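Local structure of SAM-dependent O-methyltransferase (Thermotoga maritima, 1O54) at residues Ala17-Ser29 with Ser34-Leu46. The protein probably catalyses the S-adenosylmethionine-dependent methylation of adenosine 58 in tRNA to N1-methyladenosine, as a homotetramer built from two dimers. Residues are numbered along the deposited sequence; the frame is centred on the assembly and turned at random.
Sequences ADTLKPGDRVLLS and SEFLVDLEKDKKL
The antiparallel beta hairpin of strands 25-30 and 35-39 forms half of a four-stranded N-terminal sheet, and its two faces are built differently. Val26 and Val38 exchange both backbone bonds of a hydrogen-bonded pair, as do Leu28 and Phe36. Past Asp39 the pairing runs on: Leu40 N bonds Asp24 O at 2.8 Å, and Leu40 O receives Gly23 N from the type II turn Lys21-Asp24. That turn is braced by Asp24 OD2, which takes both Lys21 N and, through its syn lone pair, Lys21 NZ.

On the apolar face, Val26 CG2 meets Val38 CG2 at 3.5 Å, a tight fit. Val26 CG1 stands anti to the carbonyl carbon (chi1 -68°) and presses on Leu40 CD1, also at 3.5 Å; the two side chains cross at about a right angle. Leu40 CD1 also reaches Leu20 CB at 3.9 Å, while Leu28 CD1 touches Leu46 CD1.

The other face mixes polar and apolar groups. Leu37 CD2 lies 3.6 Å from Arg25 NH2. Asp39 OD1 sits 3.6 Å from Arg25 NE, well out of the guanidinium plane, a long, purely electrostatic salt bridge; Arg25 NH1 pairs with Glu85. At the far end Leu27 and Ser29 pack on Arg233 of a second subunit.

Strand 74-78 pairs with the other edge of strand 25-30, Ile77 packing on Leu20 and Leu28, while Val58 of helix 55-58 touches Leu20 and Leu40 and Ile53 of strand 51-54 touches Leu28 and Leu46.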
# COMPACT_ATOMS: atom_id res chain seq x y z
N ALA A 17 -35.09 20.79 -6.73
CA ALA A 17 -34.72 20.59 -5.34
C ALA A 17 -33.34 21.19 -5.00
O ALA A 17 -33.02 21.39 -3.83
CB ALA A 17 -34.76 19.11 -5.01
N ASP A 18 -32.53 21.50 -6.02
CA ASP A 18 -31.21 22.12 -5.82
C ASP A 18 -31.25 23.66 -5.86
O ASP A 18 -30.20 24.29 -5.81
CB ASP A 18 -30.26 21.70 -6.92
CG ASP A 18 -29.75 20.28 -6.78
OD1 ASP A 18 -30.08 19.59 -5.79
OD2 ASP A 18 -28.99 19.81 -7.66
N THR A 19 -32.43 24.25 -5.97
CA THR A 19 -32.58 25.71 -5.97
C THR A 19 -31.98 26.33 -4.71
O THR A 19 -32.25 25.84 -3.61
CB THR A 19 -34.06 26.04 -6.08
OG1 THR A 19 -34.57 25.57 -7.33
CG2 THR A 19 -34.29 27.57 -6.10
N LEU A 20 -31.17 27.38 -4.85
CA LEU A 20 -30.49 27.96 -3.69
C LEU A 20 -31.40 28.94 -3.00
O LEU A 20 -31.98 29.84 -3.62
CB LEU A 20 -29.20 28.67 -4.11
CG LEU A 20 -28.24 27.79 -4.91
CD1 LEU A 20 -27.16 28.64 -5.48
CD2 LEU A 20 -27.68 26.68 -4.04
N LYS A 21 -31.57 28.75 -1.70
CA LYS A 21 -32.37 29.68 -0.90
C LYS A 21 -31.74 29.95 0.45
O LYS A 21 -30.80 29.25 0.87
CB LYS A 21 -33.80 29.17 -0.76
CG LYS A 21 -33.94 27.87 -0.09
CD LYS A 21 -34.94 26.99 -0.81
CE LYS A 21 -34.91 25.57 -0.24
NZ LYS A 21 -33.75 24.72 -0.74
N PRO A 22 -32.19 31.01 1.11
CA PRO A 22 -31.73 31.34 2.45
C PRO A 22 -31.70 30.11 3.35
O PRO A 22 -32.67 29.35 3.42
CB PRO A 22 -32.73 32.39 2.90
CG PRO A 22 -33.04 33.13 1.65
CD PRO A 22 -33.13 32.05 0.59
N GLY A 23 -30.55 29.92 3.98
CA GLY A 23 -30.35 28.84 4.93
C GLY A 23 -29.79 27.59 4.30
O GLY A 23 -29.43 26.66 5.01
N ASP A 24 -29.72 27.53 2.97
CA ASP A 24 -29.11 26.36 2.31
C ASP A 24 -27.60 26.36 2.51
O ASP A 24 -26.99 27.39 2.62
CB ASP A 24 -29.40 26.37 0.80
CG ASP A 24 -30.82 25.90 0.45
OD1 ASP A 24 -31.56 25.42 1.34
OD2 ASP A 24 -31.24 25.97 -0.73
N ARG A 25 -27.01 25.18 2.53
CA ARG A 25 -25.54 25.07 2.51
C ARG A 25 -25.03 25.05 1.07
O ARG A 25 -25.60 24.41 0.20
CB ARG A 25 -25.12 23.79 3.24
CG ARG A 25 -25.76 23.69 4.63
CD ARG A 25 -24.95 22.94 5.65
NE ARG A 25 -23.59 23.50 5.77
CZ ARG A 25 -22.71 23.08 6.67
NH1 ARG A 25 -23.03 22.12 7.54
NH2 ARG A 25 -21.49 23.61 6.70
N VAL A 26 -23.97 25.80 0.81
CA VAL A 26 -23.33 25.79 -0.50
C VAL A 26 -21.86 25.57 -0.30
O VAL A 26 -21.28 25.88 0.76
CB VAL A 26 -23.50 27.14 -1.26
CG1 VAL A 26 -24.92 27.34 -1.64
CG2 VAL A 26 -22.99 28.27 -0.44
N LEU A 27 -21.24 25.08 -1.35
CA LEU A 27 -19.82 24.90 -1.39
C LEU A 27 -19.28 25.75 -2.52
O LEU A 27 -19.67 25.57 -3.68
CB LEU A 27 -19.50 23.44 -1.65
CG LEU A 27 -18.03 23.10 -1.82
CD1 LEU A 27 -17.26 23.43 -0.59
CD2 LEU A 27 -17.92 21.65 -2.14
N LEU A 28 -18.41 26.71 -2.20
CA LEU A 28 -17.80 27.56 -3.20
C LEU A 28 -16.38 27.06 -3.50
O LEU A 28 -15.54 26.99 -2.58
CB LEU A 28 -17.77 29.01 -2.74
CG LEU A 28 -19.12 29.53 -2.26
CD1 LEU A 28 -19.03 30.95 -1.73
CD2 LEU A 28 -20.16 29.45 -3.39
N SER A 29 -16.10 26.73 -4.75
CA SER A 29 -14.86 26.05 -5.11
C SER A 29 -14.03 26.91 -6.08
O SER A 29 -14.54 27.31 -7.12
CB SER A 29 -15.20 24.70 -5.73
OG SER A 29 -14.04 23.98 -6.06
N SER A 34 -9.03 25.91 -3.15
CA SER A 34 -9.65 26.21 -1.85
C SER A 34 -11.16 26.01 -2.00
O SER A 34 -11.71 26.21 -3.09
CB SER A 34 -9.32 27.62 -1.39
OG SER A 34 -9.41 28.52 -2.46
N GLU A 35 -11.80 25.54 -0.93
CA GLU A 35 -13.24 25.36 -0.93
C GLU A 35 -13.84 25.91 0.36
O GLU A 35 -13.26 25.77 1.44
CB GLU A 35 -13.62 23.88 -1.08
CG GLU A 35 -12.63 23.01 -1.86
CD GLU A 35 -13.06 22.69 -3.28
OE1 GLU A 35 -12.36 23.10 -4.23
OE2 GLU A 35 -14.09 22.00 -3.47
N PHE A 36 -15.00 26.55 0.26
CA PHE A 36 -15.62 27.17 1.42
C PHE A 36 -17.03 26.67 1.54
O PHE A 36 -17.82 26.86 0.61
CB PHE A 36 -15.63 28.68 1.26
CG PHE A 36 -14.29 29.26 0.99
CD1 PHE A 36 -13.41 29.50 2.03
CD2 PHE A 36 -13.92 29.58 -0.29
CE1 PHE A 36 -12.16 30.03 1.78
CE2 PHE A 36 -12.68 30.11 -0.55
CZ PHE A 36 -11.79 30.34 0.49
N LEU A 37 -17.34 26.00 2.66
CA LEU A 37 -18.67 25.49 2.94
C LEU A 37 -19.34 26.51 3.83
O LEU A 37 -18.85 26.78 4.94
CB LEU A 37 -18.60 24.12 3.64
CG LEU A 37 -19.44 23.00 3.02
CD1 LEU A 37 -19.07 21.68 3.66
CD2 LEU A 37 -20.92 23.23 3.18
N VAL A 38 -20.44 27.08 3.35
CA VAL A 38 -21.13 28.13 4.09
C VAL A 38 -22.65 28.01 4.04
O VAL A 38 -23.22 27.45 3.10
CB VAL A 38 -20.73 29.51 3.57
CG1 VAL A 38 -19.24 29.70 3.69
CG2 VAL A 38 -21.15 29.69 2.12
N ASP A 39 -23.27 28.57 5.07
CA ASP A 39 -24.72 28.74 5.12
C ASP A 39 -25.08 30.00 4.37
O ASP A 39 -24.55 31.08 4.66
CB ASP A 39 -25.20 28.88 6.56
CG ASP A 39 -24.66 27.81 7.45
OD1 ASP A 39 -24.89 26.62 7.14
OD2 ASP A 39 -23.98 28.07 8.48
N LEU A 40 -25.99 29.88 3.41
CA LEU A 40 -26.44 31.03 2.65
C LEU A 40 -27.38 31.88 3.49
O LEU A 40 -28.39 31.40 3.97
CB LEU A 40 -27.16 30.60 1.38
CG LEU A 40 -26.29 30.17 0.21
CD1 LEU A 40 -27.23 29.87 -0.95
CD2 LEU A 40 -25.29 31.28 -0.17
N GLU A 41 -27.04 33.13 3.65
CA GLU A 41 -27.91 34.06 4.32
C GLU A 41 -27.79 35.41 3.62
O GLU A 41 -26.71 35.78 3.15
CB GLU A 41 -27.56 34.15 5.81
CG GLU A 41 -27.64 32.82 6.59
CD GLU A 41 -29.05 32.22 6.72
OE1 GLU A 41 -30.07 32.88 6.38
OE2 GLU A 41 -29.14 31.04 7.18
N LYS A 42 -28.92 36.11 3.53
CA LYS A 42 -28.98 37.41 2.86
C LYS A 42 -28.04 38.38 3.55
O LYS A 42 -27.92 38.35 4.76
CB LYS A 42 -30.43 37.93 2.83
CG LYS A 42 -31.30 37.24 1.75
CD LYS A 42 -32.73 36.89 2.21
CE LYS A 42 -33.63 38.11 2.24
NZ LYS A 42 -35.07 37.77 2.51
N ASP A 43 -27.32 39.18 2.76
CA ASP A 43 -26.44 40.23 3.27
C ASP A 43 -25.20 39.76 4.03
O ASP A 43 -24.56 40.55 4.73
CB ASP A 43 -27.23 41.24 4.11
CG ASP A 43 -28.39 41.86 3.35
OD1 ASP A 43 -28.20 42.23 2.16
OD2 ASP A 43 -29.52 42.03 3.86
N LYS A 44 -24.85 38.49 3.90
CA LYS A 44 -23.60 37.99 4.46
C LYS A 44 -22.49 38.12 3.42
O LYS A 44 -22.71 37.91 2.23
CB LYS A 44 -23.74 36.53 4.90
N LYS A 45 -21.30 38.48 3.89
CA LYS A 45 -20.12 38.43 3.05
C LYS A 45 -19.09 37.49 3.67
O LYS A 45 -18.97 37.39 4.89
CB LYS A 45 -19.53 39.82 2.86
CG LYS A 45 -20.54 40.81 2.30
CD LYS A 45 -19.88 42.11 1.89
N LEU A 46 -18.39 36.77 2.80
CA LEU A 46 -17.24 35.95 3.17
C LEU A 46 -15.98 36.67 2.80
O LEU A 46 -15.82 37.09 1.66
CB LEU A 46 -17.24 34.64 2.38
CG LEU A 46 -18.18 33.54 2.77
CD1 LEU A 46 -17.80 32.29 1.98
CD2 LEU A 46 -18.10 33.29 4.27